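Local coordinates for protein cystalysin (Treponema denticola, PDB 1C7O) that belongs to the class I and II aminotransferase family of pyridoxal-phosphate-dependent enzymes and assembles as two subunits that share their active sites, at residues L14-W19 and V38-F43; T60-T65 and T274-K279; E204-L209 and P236-N241. One frame throughout, in Å; residues are numbered along the deposited sequence.

Contact 1: L14-W19 and V38-F43; sequences LGSLKW and VADMEF. With PPG ((2E,3E)-4-(2-aminoethoxy)-2-[({3-hydroxy-2-methyl-5-[(phosphonooxy)methyl]pyridin-4-yl}methyl)imino]but-3-enoic acid), chain I.
K18 NZ is gripped from several sides by the loop 38-43: it makes a salt bridge to D40 OD2 at 2.8 Å, a hydrogen bond to D40 O at 3.1 Å and a weak, longer one to V38 O. With E42, whose OE2 is a further but less surely placed partner of NZ, this makes a buried salt-bridge network joining the first turn of helix 17-25 to an active-site loop of the aminotransferase fold. NZ stands above the D40 carbonyl plane, 40° out of it. The K18 chain leaves with CG opposite the backbone N (chi1 159°) and kinks at chi3, dropping its amine between the two acids. R11 binds both D40 and E42, so the lysine and R11 would together be expected to offset the charge of the two buried acids. Behind the charges, K18 CB packs on V38 CB at 3.7 Å. The W19 indole turns its edge to E42, with NE1 giving OE1 a weak bond of 3.2 Å. S16 is the N-cap, its OG receiving W19 N at 3.3 Å. On the ligand side, A39 is the centre of an inverse gamma turn, and A39 N donates a hydrogen bond to PPG atom O2B, 2.8 Å away.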
loop_
_atom_site.group_PDB
_atom_site.type_symbol
_atom_site.label_atom_id
_atom_site.label_comp_id
_atom_site.label_asym_id
_atom_site.label_seq_id
_atom_site.Cartn_x
_atom_site.Cartn_y
_atom_site.Cartn_z
ATOM N N LEU A 14 -10.810 -16.054 -7.254
ATOM C CA LEU A 14 -9.407 -15.660 -7.284
ATOM C C LEU A 14 -9.168 -14.356 -6.522
ATOM O O LEU A 14 -8.058 -13.831 -6.516
ATOM C CB LEU A 14 -8.942 -15.516 -8.733
ATOM C CG LEU A 14 -8.989 -16.808 -9.555
ATOM C CD1 LEU A 14 -8.777 -16.505 -11.039
ATOM C CD2 LEU A 14 -7.921 -17.764 -9.038
ATOM N N GLY A 15 -10.218 -13.837 -5.892
ATOM C CA GLY A 15 -10.099 -12.609 -5.123
ATOM C C GLY A 15 -10.425 -11.313 -5.849
ATOM O O GLY A 15 -10.274 -10.230 -5.285
ATOM N N SER A 16 -10.857 -11.409 -7.103
ATOM C CA SER A 16 -11.202 -10.221 -7.876
ATOM C C SER A 16 -12.350 -9.483 -7.212
ATOM O O SER A 16 -13.385 -10.079 -6.922
ATOM C CB SER A 16 -11.618 -10.606 -9.296
ATOM O OG SER A 16 -12.195 -9.497 -9.963
ATOM N N LEU A 17 -12.175 -8.190 -6.968
ATOM C CA LEU A 17 -13.243 -7.422 -6.347
ATOM C C LEU A 17 -14.444 -7.317 -7.281
ATOM O O LEU A 17 -15.589 -7.294 -6.833
ATOM C CB LEU A 17 -12.743 -6.036 -5.927
ATOM C CG LEU A 17 -11.980 -6.068 -4.592
ATOM C CD1 LEU A 17 -10.628 -6.736 -4.761
ATOM C CD2 LEU A 17 -11.786 -4.671 -4.081
ATOM N N LYS A 18 -14.183 -7.295 -8.580
ATOM C CA LYS A 18 -15.257 -7.211 -9.554
ATOM C C LYS A 18 -16.089 -8.484 -9.579
ATOM O O LYS A 18 -17.296 -8.446 -9.342
ATOM C CB LYS A 18 -14.707 -6.942 -10.961
ATOM C CG LYS A 18 -15.689 -7.343 -12.061
ATOM C CD LYS A 18 -15.420 -6.645 -13.369
ATOM C CE LYS A 18 -14.014 -6.867 -13.855
ATOM N NZ LYS A 18 -13.766 -6.051 -15.071
ATOM N N TRP A 19 -15.456 -9.612 -9.872
ATOM C CA TRP A 19 -16.198 -10.864 -9.921
ATOM C C TRP A 19 -16.860 -11.190 -8.593
ATOM O O TRP A 19 -18.041 -11.512 -8.565
ATOM C CB TRP A 19 -15.298 -12.022 -10.374
ATOM C CG TRP A 19 -14.983 -11.975 -11.847
ATOM C CD1 TRP A 19 -14.277 -11.004 -12.507
ATOM C CD2 TRP A 19 -15.387 -12.924 -12.846
ATOM N NE1 TRP A 19 -14.216 -11.291 -13.853
ATOM C CE2 TRP A 19 -14.891 -12.460 -14.090
ATOM C CE3 TRP A 19 -16.123 -14.120 -12.811
ATOM C CZ2 TRP A 19 -15.108 -13.151 -15.291
ATOM C CZ3 TRP A 19 -16.339 -14.810 -14.005
ATOM C CH2 TRP A 19 -15.832 -14.320 -15.231
ATOM N N VAL A 38 -16.516 -2.703 -12.394
ATOM C CA VAL A 38 -15.201 -2.232 -11.957
ATOM C C VAL A 38 -14.194 -1.983 -13.078
ATOM O O VAL A 38 -14.092 -2.757 -14.022
ATOM C CB VAL A 38 -14.583 -3.230 -10.955
ATOM C CG1 VAL A 38 -13.202 -2.752 -10.510
ATOM C CG2 VAL A 38 -15.502 -3.375 -9.745
ATOM N N ALA A 39 -13.432 -0.901 -12.960
ATOM C CA ALA A 39 -12.445 -0.556 -13.980
ATOM C C ALA A 39 -11.087 -1.275 -13.983
ATOM O O ALA A 39 -10.050 -0.650 -13.734
ATOM C CB ALA A 39 -12.208 0.952 -13.985
ATOM N N ASP A 40 -11.095 -2.583 -14.229
ATOM C CA ASP A 40 -9.854 -3.341 -14.387
ATOM C C ASP A 40 -10.161 -4.173 -15.629
ATOM O O ASP A 40 -11.334 -4.351 -15.971
ATOM C CB ASP A 40 -9.475 -4.183 -13.138
ATOM C CG ASP A 40 -10.415 -5.355 -12.867
ATOM O OD1 ASP A 40 -10.173 -6.057 -11.854
ATOM O OD2 ASP A 40 -11.371 -5.580 -13.635
ATOM N N MET A 41 -9.139 -4.651 -16.329
ATOM C CA MET A 41 -9.369 -5.384 -17.575
ATOM C C MET A 41 -9.652 -6.881 -17.508
ATOM O O MET A 41 -9.190 -7.584 -16.603
ATOM C CB MET A 41 -8.195 -5.168 -18.529
ATOM C CG MET A 41 -7.887 -3.722 -18.844
ATOM S SD MET A 41 -6.657 -3.621 -20.144
ATOM C CE MET A 41 -6.396 -1.838 -20.233
ATOM N N GLU A 42 -10.419 -7.355 -18.490
ATOM C CA GLU A 42 -10.752 -8.768 -18.590
ATOM C C GLU A 42 -9.861 -9.362 -19.674
ATOM O O GLU A 42 -10.263 -10.261 -20.418
ATOM C CB GLU A 42 -12.237 -8.972 -18.937
ATOM C CG GLU A 42 -13.212 -8.756 -17.761
ATOM C CD GLU A 42 -12.814 -9.517 -16.493
ATOM O OE1 GLU A 42 -12.618 -10.749 -16.549
ATOM O OE2 GLU A 42 -12.700 -8.873 -15.430
ATOM N N PHE A 43 -8.650 -8.821 -19.750
ATOM C CA PHE A 43 -7.621 -9.247 -20.694
ATOM C C PHE A 43 -6.420 -9.739 -19.891
ATOM O O PHE A 43 -6.147 -9.226 -18.807
ATOM C CB PHE A 43 -7.148 -8.073 -21.556
ATOM C CG PHE A 43 -8.177 -7.554 -22.516
ATOM C CD1 PHE A 43 -8.499 -6.197 -22.535
ATOM C CD2 PHE A 43 -8.790 -8.399 -23.429
ATOM C CE1 PHE A 43 -9.415 -5.697 -23.452
ATOM C CE2 PHE A 43 -9.707 -7.907 -24.349
ATOM C CZ PHE A 43 -10.018 -6.559 -24.361
HETATM N N1 PPG I . -9.175 7.722 -10.341
HETATM C C2 PPG I . -10.121 7.557 -11.343
HETATM C C2A PPG I . -10.580 8.813 -12.006
HETATM C C3 PPG I . -10.531 6.183 -11.662
HETATM O O3 PPG I . -11.485 6.129 -12.659
HETATM C C4 PPG I . -9.975 5.093 -10.973
HETATM C C4A PPG I . -10.577 3.705 -11.217
HETATM C C5 PPG I . -8.954 5.400 -9.894
HETATM C C6 PPG I . -8.607 6.722 -9.637
HETATM C C5A PPG I . -8.329 4.260 -8.997
HETATM O OP4 PPG I . -6.909 4.436 -8.824
HETATM P P PPG I . -6.106 3.527 -7.755
HETATM O OP1 PPG I . -6.626 3.920 -6.424
HETATM O OP2 PPG I . -4.614 3.850 -7.947
HETATM O OP3 PPG I . -6.365 2.118 -8.137
HETATM N N4A PPG I . -11.748 3.485 -10.399
HETATM C CAI PPG I . -12.516 2.243 -10.596
HETATM C CBC PPG I . -13.802 2.312 -11.365
HETATM O O2B PPG I . -14.607 1.183 -11.553
HETATM O O3B PPG I . -14.175 3.451 -11.881
HETATM C CBI PPG I . -11.997 0.988 -10.124
HETATM C CGI PPG I . -12.553 0.351 -8.983
HETATM O OET PPG I . -12.477 0.930 -7.649
HETATM C CEI PPG I . -12.918 -0.155 -6.707
HETATM C CFI PPG I . -11.918 -1.331 -6.757
HETATM N NI PPG I . -12.319 -2.430 -5.936
#

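Contact 2: T60-T65 and T274-K279; sequences TVLGYT and TTLGYK. With PPG ((2E,3E)-4-(2-aminoethoxy)-2-[({3-hydroxy-2-methyl-5-[(phosphonooxy)methyl]pyridin-4-yl}methyl)imino]but-3-enoic acid), chain J.
Threonine meets threonine at the centre of this contact, T65 against T275, and yet their hydroxyls do not bond to each other: the two OG1 atoms stay 3.7 Å apart. T65 OG1 instead turns back on its own loop and donates to G63 O at 2.9 Å, approaching from above that carbonyl plane, 43° out of it. T65 OG1 then lies 3.2 Å from T275 CB. In T275, CG2 sits between the backbone N and the carbonyl carbon, and from there it meets L62 CD2 at 3.4 Å, the two side chains crossing at about a right angle. L62 is the centre of an inverse gamma turn. One turn along the helix, Y278 brings CE1 to 3.6 Å from T65 O, obliquely to its ring, while its hydroxyl is bonded to P272 O. T274 is the N-cap, its OG1 accepting a weak bond from G277 N.

The bend of the loop serves the active site of the second subunit. Y64 points away from the helix and bonds through OH to phosphate oxygen OP3 of PPG (chain J) at 2.7 Å; PPG atom CEI lies 3.9 Å above the centre of the Y64 ring. Y64 OH is also hydrogen-bonded to K238 NZ of the second subunit. Loop 60-65 runs between helices 47-59 and 69-83; Y56 of the former packs on T275 and L276 at the start of helix 275-287, and Y71 of the latter meets Y278 edge-to-face.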
loop_
_atom_site.group_PDB
_atom_site.type_symbol
_atom_site.label_atom_id
_atom_site.label_comp_id
_atom_site.label_asym_id
_atom_site.label_seq_id
_atom_site.Cartn_x
_atom_site.Cartn_y
_atom_site.Cartn_z
ATOM N N THR A 60 15.887 -11.250 -7.607
ATOM C CA THR A 60 15.770 -10.398 -6.429
ATOM C C THR A 60 15.525 -10.975 -5.037
ATOM O O THR A 60 15.421 -12.182 -4.840
ATOM C CB THR A 60 14.698 -9.294 -6.708
ATOM O OG1 THR A 60 14.911 -8.178 -5.838
ATOM C CG2 THR A 60 13.283 -9.840 -6.495
ATOM N N VAL A 61 15.477 -10.055 -4.077
ATOM C CA VAL A 61 15.207 -10.321 -2.671
ATOM C C VAL A 61 14.013 -9.409 -2.396
ATOM O O VAL A 61 14.090 -8.203 -2.628
ATOM C CB VAL A 61 16.393 -9.900 -1.769
ATOM C CG1 VAL A 61 15.986 -9.950 -0.304
ATOM C CG2 VAL A 61 17.564 -10.814 -1.997
ATOM N N LEU A 62 12.915 -9.973 -1.904
ATOM C CA LEU A 62 11.699 -9.193 -1.655
ATOM C C LEU A 62 11.661 -8.390 -0.344
ATOM O O LEU A 62 10.701 -8.492 0.432
ATOM C CB LEU A 62 10.486 -10.127 -1.743
ATOM C CG LEU A 62 10.373 -10.909 -3.062
ATOM C CD1 LEU A 62 9.295 -11.968 -2.952
ATOM C CD2 LEU A 62 10.061 -9.961 -4.199
ATOM N N GLY A 63 12.689 -7.573 -0.116
ATOM C CA GLY A 63 12.750 -6.772 1.099
ATOM C C GLY A 63 12.333 -5.327 0.897
ATOM O O GLY A 63 11.720 -4.995 -0.114
ATOM N N TYR A 64 12.662 -4.460 1.852
ATOM C CA TYR A 64 12.297 -3.046 1.740
ATOM C C TYR A 64 12.892 -2.430 0.479
ATOM O O TYR A 64 14.104 -2.267 0.370
ATOM C CB TYR A 64 12.753 -2.281 2.987
ATOM C CG TYR A 64 11.922 -2.608 4.206
ATOM C CD1 TYR A 64 10.591 -2.202 4.291
ATOM C CD2 TYR A 64 12.438 -3.390 5.240
ATOM C CE1 TYR A 64 9.790 -2.573 5.376
ATOM C CE2 TYR A 64 11.646 -3.771 6.322
ATOM C CZ TYR A 64 10.322 -3.361 6.383
ATOM O OH TYR A 64 9.523 -3.765 7.435
ATOM N N THR A 65 12.023 -2.082 -0.467
ATOM C CA THR A 65 12.461 -1.523 -1.736
ATOM C C THR A 65 11.890 -0.148 -2.025
ATOM O O THR A 65 10.761 0.165 -1.644
ATOM C CB THR A 65 12.066 -2.440 -2.924
ATOM O OG1 THR A 65 12.380 -3.806 -2.619
ATOM C CG2 THR A 65 12.826 -2.030 -4.177
ATOM N N THR A 274 6.665 -1.990 -1.902
ATOM C CA THR A 274 6.369 -3.079 -2.823
ATOM C C THR A 274 7.358 -3.162 -3.989
ATOM O O THR A 274 7.235 -2.447 -4.989
ATOM C CB THR A 274 4.921 -2.957 -3.352
ATOM O OG1 THR A 274 4.732 -3.848 -4.461
ATOM C CG2 THR A 274 4.635 -1.537 -3.779
ATOM N N THR A 275 8.331 -4.053 -3.852
ATOM C CA THR A 275 9.366 -4.251 -4.858
ATOM C C THR A 275 8.887 -4.527 -6.291
ATOM O O THR A 275 9.421 -3.943 -7.243
ATOM C CB THR A 275 10.317 -5.376 -4.424
ATOM O OG1 THR A 275 11.186 -5.726 -5.514
ATOM C CG2 THR A 275 9.523 -6.585 -3.969
ATOM N N LEU A 276 7.893 -5.402 -6.453
ATOM C CA LEU A 276 7.384 -5.725 -7.788
ATOM C C LEU A 276 6.625 -4.560 -8.416
ATOM O O LEU A 276 6.620 -4.398 -9.647
ATOM C CB LEU A 276 6.484 -6.964 -7.741
ATOM C CG LEU A 276 7.152 -8.246 -7.228
ATOM C CD1 LEU A 276 6.132 -9.368 -7.212
ATOM C CD2 LEU A 276 8.330 -8.615 -8.102
ATOM N N GLY A 277 5.985 -3.749 -7.578
ATOM C CA GLY A 277 5.255 -2.607 -8.096
ATOM C C GLY A 277 6.155 -1.715 -8.935
ATOM O O GLY A 277 5.771 -1.281 -10.019
ATOM N N TYR A 278 7.358 -1.442 -8.444
ATOM C CA TYR A 278 8.288 -0.591 -9.183
ATOM C C TYR A 278 8.721 -1.240 -10.494
ATOM O O TYR A 278 8.775 -0.580 -11.533
ATOM C CB TYR A 278 9.536 -0.281 -8.348
ATOM C CG TYR A 278 9.284 0.540 -7.108
ATOM C CD1 TYR A 278 9.219 -0.060 -5.857
ATOM C CD2 TYR A 278 9.131 1.918 -7.180
ATOM C CE1 TYR A 278 9.012 0.695 -4.700
ATOM C CE2 TYR A 278 8.922 2.684 -6.031
ATOM C CZ TYR A 278 8.866 2.061 -4.797
ATOM O OH TYR A 278 8.668 2.800 -3.653
ATOM N N LYS A 279 9.021 -2.534 -10.440
ATOM C CA LYS A 279 9.456 -3.275 -11.617
ATOM C C LYS A 279 8.382 -3.376 -12.709
ATOM O O LYS A 279 8.679 -3.240 -13.898
ATOM C CB LYS A 279 9.904 -4.679 -11.203
ATOM C CG LYS A 279 10.631 -5.435 -12.288
ATOM C CD LYS A 279 11.893 -4.687 -12.688
ATOM C CE LYS A 279 12.759 -5.496 -13.641
ATOM N NZ LYS A 279 13.991 -4.739 -14.000
HETATM N N1 PPG J . 6.988 -3.286 13.810
HETATM C C2 PPG J . 8.192 -3.633 14.440
HETATM C C2A PPG J . 8.083 -3.814 15.938
HETATM C C3 PPG J . 9.389 -3.765 13.582
HETATM O O3 PPG J . 10.461 -4.070 14.299
HETATM C C4 PPG J . 9.320 -3.551 12.201
HETATM C C4A PPG J . 10.630 -3.547 11.376
HETATM C C5 PPG J . 7.934 -3.156 11.634
HETATM C C6 PPG J . 6.818 -3.049 12.494
HETATM C C5A PPG J . 7.793 -2.734 10.120
HETATM O OP4 PPG J . 6.547 -3.148 9.600
HETATM P P PPG J . 5.998 -2.679 8.170
HETATM O OP1 PPG J . 5.371 -1.346 8.272
HETATM O OP2 PPG J . 4.959 -3.809 8.055
HETATM O OP3 PPG J . 7.005 -2.884 7.115
HETATM N N4A PPG J . 11.201 -2.208 11.369
HETATM C CAI PPG J . 12.589 -2.051 10.867
HETATM C CBC PPG J . 13.776 -2.104 11.799
HETATM O O2B PPG J . 15.035 -1.994 11.242
HETATM O O3B PPG J . 13.642 -2.263 13.114
HETATM C CBI PPG J . 12.863 -1.789 9.422
HETATM C CGI PPG J . 12.010 -0.963 8.609
HETATM O OET PPG J . 12.550 -0.016 7.753
HETATM C CEI PPG J . 11.463 0.561 7.064
HETATM C CFI PPG J . 12.034 1.532 6.067
HETATM N NI PPG J . 12.943 0.799 5.174
#

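Contact 3: E204-L209 and P236-N241; sequences EIHFDL and PSKTFN. With PPG ((2E,3E)-4-(2-aminoethoxy)-2-[({3-hydroxy-2-methyl-5-[(phosphonooxy)methyl]pyridin-4-yl}methyl)imino]but-3-enoic acid), chain I.
K238 CB touches I205 O and, in a direction about at right angles to that, L209 CD1, each 3.9 Å away, beside the bound PPG in the active site of this pyridoxal-phosphate fold. Its CG lies obliquely against the H206 imidazole, 3.7 Å from NE2. Bends at chi2 (-13°, nearly eclipsed) and chi4 then steer the chain to the ligand, where CE comes to 3.4 Å from PPG atom C4A and NZ to 2.9 Å, too far for a covalent bond. NZ also makes a weak hydrogen bond with Y64 OH of the second subunit. K238 is probably the lysine that in this family holds the cofactor when no such adduct is present; here C4A is bonded to the ligand's own N4A. I205 lines the same site, its CG2 lying 3.6 Å from the pyridine N1 of PPG, while its CD1 touches S237 OG at 3.3 Å. On the far side, T239 OG1 donates to D208 OD2 at 2.7 Å, meeting the carboxylate on its anti side, 23° out of plane. The two segments follow the neighbouring parallel strands 199-203 and 230-234; L292 of helix 289-313 packs on L209 and T239, and F240 also touches helix 275-287.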
loop_
_atom_site.group_PDB
_atom_site.type_symbol
_atom_site.label_atom_id
_atom_site.label_comp_id
_atom_site.label_asym_id
_atom_site.label_seq_id
_atom_site.Cartn_x
_atom_site.Cartn_y
_atom_site.Cartn_z
ATOM N N GLU A 204 -5.213 12.146 -13.660
ATOM C CA GLU A 204 -5.111 11.752 -15.065
ATOM C C GLU A 204 -4.707 10.286 -15.232
ATOM O O GLU A 204 -4.028 9.928 -16.195
ATOM C CB GLU A 204 -4.103 12.669 -15.771
ATOM C CG GLU A 204 -4.351 14.154 -15.491
ATOM C CD GLU A 204 -3.518 15.095 -16.359
ATOM O OE1 GLU A 204 -2.822 14.615 -17.282
ATOM O OE2 GLU A 204 -3.574 16.323 -16.119
ATOM N N ILE A 205 -5.144 9.442 -14.301
ATOM C CA ILE A 205 -4.814 8.018 -14.331
ATOM C C ILE A 205 -5.263 7.318 -15.625
ATOM O O ILE A 205 -4.705 6.283 -16.022
ATOM C CB ILE A 205 -5.427 7.295 -13.096
ATOM C CG1 ILE A 205 -4.897 5.862 -13.013
ATOM C CG2 ILE A 205 -6.951 7.322 -13.174
ATOM C CD1 ILE A 205 -5.210 5.177 -11.712
ATOM N N HIS A 206 -6.257 7.897 -16.286
ATOM C CA HIS A 206 -6.780 7.343 -17.527
ATOM C C HIS A 206 -6.179 7.954 -18.778
ATOM O O HIS A 206 -6.578 7.594 -19.887
ATOM C CB HIS A 206 -8.292 7.546 -17.588
ATOM C CG HIS A 206 -9.067 6.546 -16.801
ATOM N ND1 HIS A 206 -9.955 6.903 -15.811
ATOM C CD2 HIS A 206 -9.099 5.194 -16.868
ATOM C CE1 HIS A 206 -10.502 5.815 -15.302
ATOM N NE2 HIS A 206 -9.997 4.764 -15.929
ATOM N N PHE A 207 -5.212 8.853 -18.607
ATOM C CA PHE A 207 -4.632 9.543 -19.751
ATOM C C PHE A 207 -3.941 8.726 -20.845
ATOM O O PHE A 207 -3.558 9.283 -21.870
ATOM C CB PHE A 207 -3.732 10.703 -19.271
ATOM C CG PHE A 207 -2.363 10.296 -18.770
ATOM C CD1 PHE A 207 -1.487 11.273 -18.301
ATOM C CD2 PHE A 207 -1.918 8.980 -18.818
ATOM C CE1 PHE A 207 -0.193 10.946 -17.896
ATOM C CE2 PHE A 207 -0.625 8.647 -18.417
ATOM C CZ PHE A 207 0.236 9.630 -17.958
ATOM N N ASP A 208 -3.794 7.417 -20.645
ATOM C CA ASP A 208 -3.155 6.568 -21.658
ATOM C C ASP A 208 -4.192 5.820 -22.495
ATOM O O ASP A 208 -3.867 5.242 -23.529
ATOM C CB ASP A 208 -2.213 5.540 -21.012
ATOM C CG ASP A 208 -0.904 6.149 -20.527
ATOM O OD1 ASP A 208 -0.207 6.806 -21.325
ATOM O OD2 ASP A 208 -0.559 5.952 -19.343
ATOM N N LEU A 209 -5.441 5.830 -22.037
ATOM C CA LEU A 209 -6.524 5.142 -22.735
ATOM C C LEU A 209 -7.393 6.149 -23.494
ATOM O O LEU A 209 -8.553 6.392 -23.150
ATOM C CB LEU A 209 -7.359 4.355 -21.724
ATOM C CG LEU A 209 -6.487 3.425 -20.870
ATOM C CD1 LEU A 209 -7.241 2.980 -19.637
ATOM C CD2 LEU A 209 -6.045 2.227 -21.713
ATOM N N PRO A 236 0.378 3.556 -13.818
ATOM C CA PRO A 236 0.405 2.655 -14.973
ATOM C C PRO A 236 -0.721 1.616 -14.837
ATOM O O PRO A 236 -0.997 0.846 -15.749
ATOM C CB PRO A 236 1.787 2.024 -14.862
ATOM C CG PRO A 236 1.920 1.844 -13.373
ATOM C CD PRO A 236 1.393 3.160 -12.819
ATOM N N SER A 237 -1.361 1.622 -13.677
ATOM C CA SER A 237 -2.427 0.693 -13.348
ATOM C C SER A 237 -3.514 0.467 -14.407
ATOM O O SER A 237 -3.705 -0.663 -14.856
ATOM C CB SER A 237 -3.059 1.108 -12.015
ATOM O OG SER A 237 -3.371 2.487 -12.022
ATOM N N LYS A 238 -4.231 1.520 -14.799
ATOM C CA LYS A 238 -5.285 1.364 -15.791
ATOM C C LYS A 238 -4.735 1.036 -17.170
ATOM O O LYS A 238 -5.281 0.188 -17.879
ATOM C CB LYS A 238 -6.151 2.629 -15.869
ATOM C CG LYS A 238 -7.100 2.830 -14.691
ATOM C CD LYS A 238 -7.212 1.556 -13.839
ATOM C CE LYS A 238 -8.208 1.707 -12.719
ATOM N NZ LYS A 238 -7.842 2.878 -11.897
ATOM N N THR A 239 -3.648 1.708 -17.537
ATOM C CA THR A 239 -3.002 1.512 -18.831
ATOM C C THR A 239 -2.680 0.057 -19.131
ATOM O O THR A 239 -3.073 -0.462 -20.178
ATOM C CB THR A 239 -1.665 2.295 -18.933
ATOM O OG1 THR A 239 -1.876 3.675 -18.608
ATOM C CG2 THR A 239 -1.099 2.191 -20.343
ATOM N N PHE A 240 -1.972 -0.602 -18.212
ATOM C CA PHE A 240 -1.564 -1.985 -18.434
ATOM C C PHE A 240 -2.248 -3.071 -17.595
ATOM O O PHE A 240 -1.749 -4.196 -17.498
ATOM C CB PHE A 240 -0.046 -2.088 -18.288
ATOM C CG PHE A 240 0.712 -1.116 -19.158
ATOM C CD1 PHE A 240 1.139 0.107 -18.654
ATOM C CD2 PHE A 240 0.969 -1.411 -20.496
ATOM C CE1 PHE A 240 1.805 1.021 -19.462
ATOM C CE2 PHE A 240 1.638 -0.494 -21.320
ATOM C CZ PHE A 240 2.054 0.723 -20.799
ATOM N N ASN A 241 -3.395 -2.732 -17.008
ATOM C CA ASN A 241 -4.180 -3.660 -16.194
ATOM C C ASN A 241 -3.416 -4.201 -14.987
ATOM O O ASN A 241 -3.389 -5.412 -14.756
ATOM C CB ASN A 241 -4.684 -4.833 -17.060
ATOM C CG ASN A 241 -5.792 -5.636 -16.380
ATOM O OD1 ASN A 241 -6.538 -5.107 -15.563
ATOM N ND2 ASN A 241 -5.916 -6.915 -16.740
HETATM N N1 PPG I . -9.175 7.722 -10.341
HETATM C C2 PPG I . -10.121 7.557 -11.343
HETATM C C2A PPG I . -10.580 8.813 -12.006
HETATM C C3 PPG I . -10.531 6.183 -11.662
HETATM O O3 PPG I . -11.485 6.129 -12.659
HETATM C C4 PPG I . -9.975 5.093 -10.973
HETATM C C4A PPG I . -10.577 3.705 -11.217
HETATM C C5 PPG I . -8.954 5.400 -9.894
HETATM C C6 PPG I . -8.607 6.722 -9.637
HETATM C C5A PPG I . -8.329 4.260 -8.997
HETATM O OP4 PPG I . -6.909 4.436 -8.824
HETATM P P PPG I . -6.106 3.527 -7.755
HETATM O OP1 PPG I . -6.626 3.920 -6.424
HETATM O OP2 PPG I . -4.614 3.850 -7.947
HETATM O OP3 PPG I . -6.365 2.118 -8.137
HETATM N N4A PPG I . -11.748 3.485 -10.399
HETATM C CAI PPG I . -12.516 2.243 -10.596
HETATM C CBC PPG I . -13.802 2.312 -11.365
HETATM O O2B PPG I . -14.607 1.183 -11.553
HETATM O O3B PPG I . -14.175 3.451 -11.881
HETATM C CBI PPG I . -11.997 0.988 -10.124
HETATM C CGI PPG I . -12.553 0.351 -8.983
HETATM O OET PPG I . -12.477 0.930 -7.649
HETATM C CEI PPG I . -12.918 -0.155 -6.707
HETATM C CFI PPG I . -11.918 -1.331 -6.757
HETATM N NI PPG I . -12.319 -2.430 -5.936
#

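From the N terminus, contact 1 closes first: a short loop holding helix 17-25, complete before the chain reaches helix 47-59. Contact 2 opens just after that helix and shuts only at residue 274, spanning all seven strands of the main sheet. Contact 3 lies wholly within that span and ties the ends of two adjacent strands. No loops cross. In space contacts 1 and 3 touch, M41 N probably bonding to N241 OD1, and both border PPG (chain I). Within one chain contact 2 stands apart, nearest atoms about 6 Å from contact 3 and about 15 Å from contact 1, but its loop 60-65 packs on contact 1 of the second subunit and reaches the ligand there.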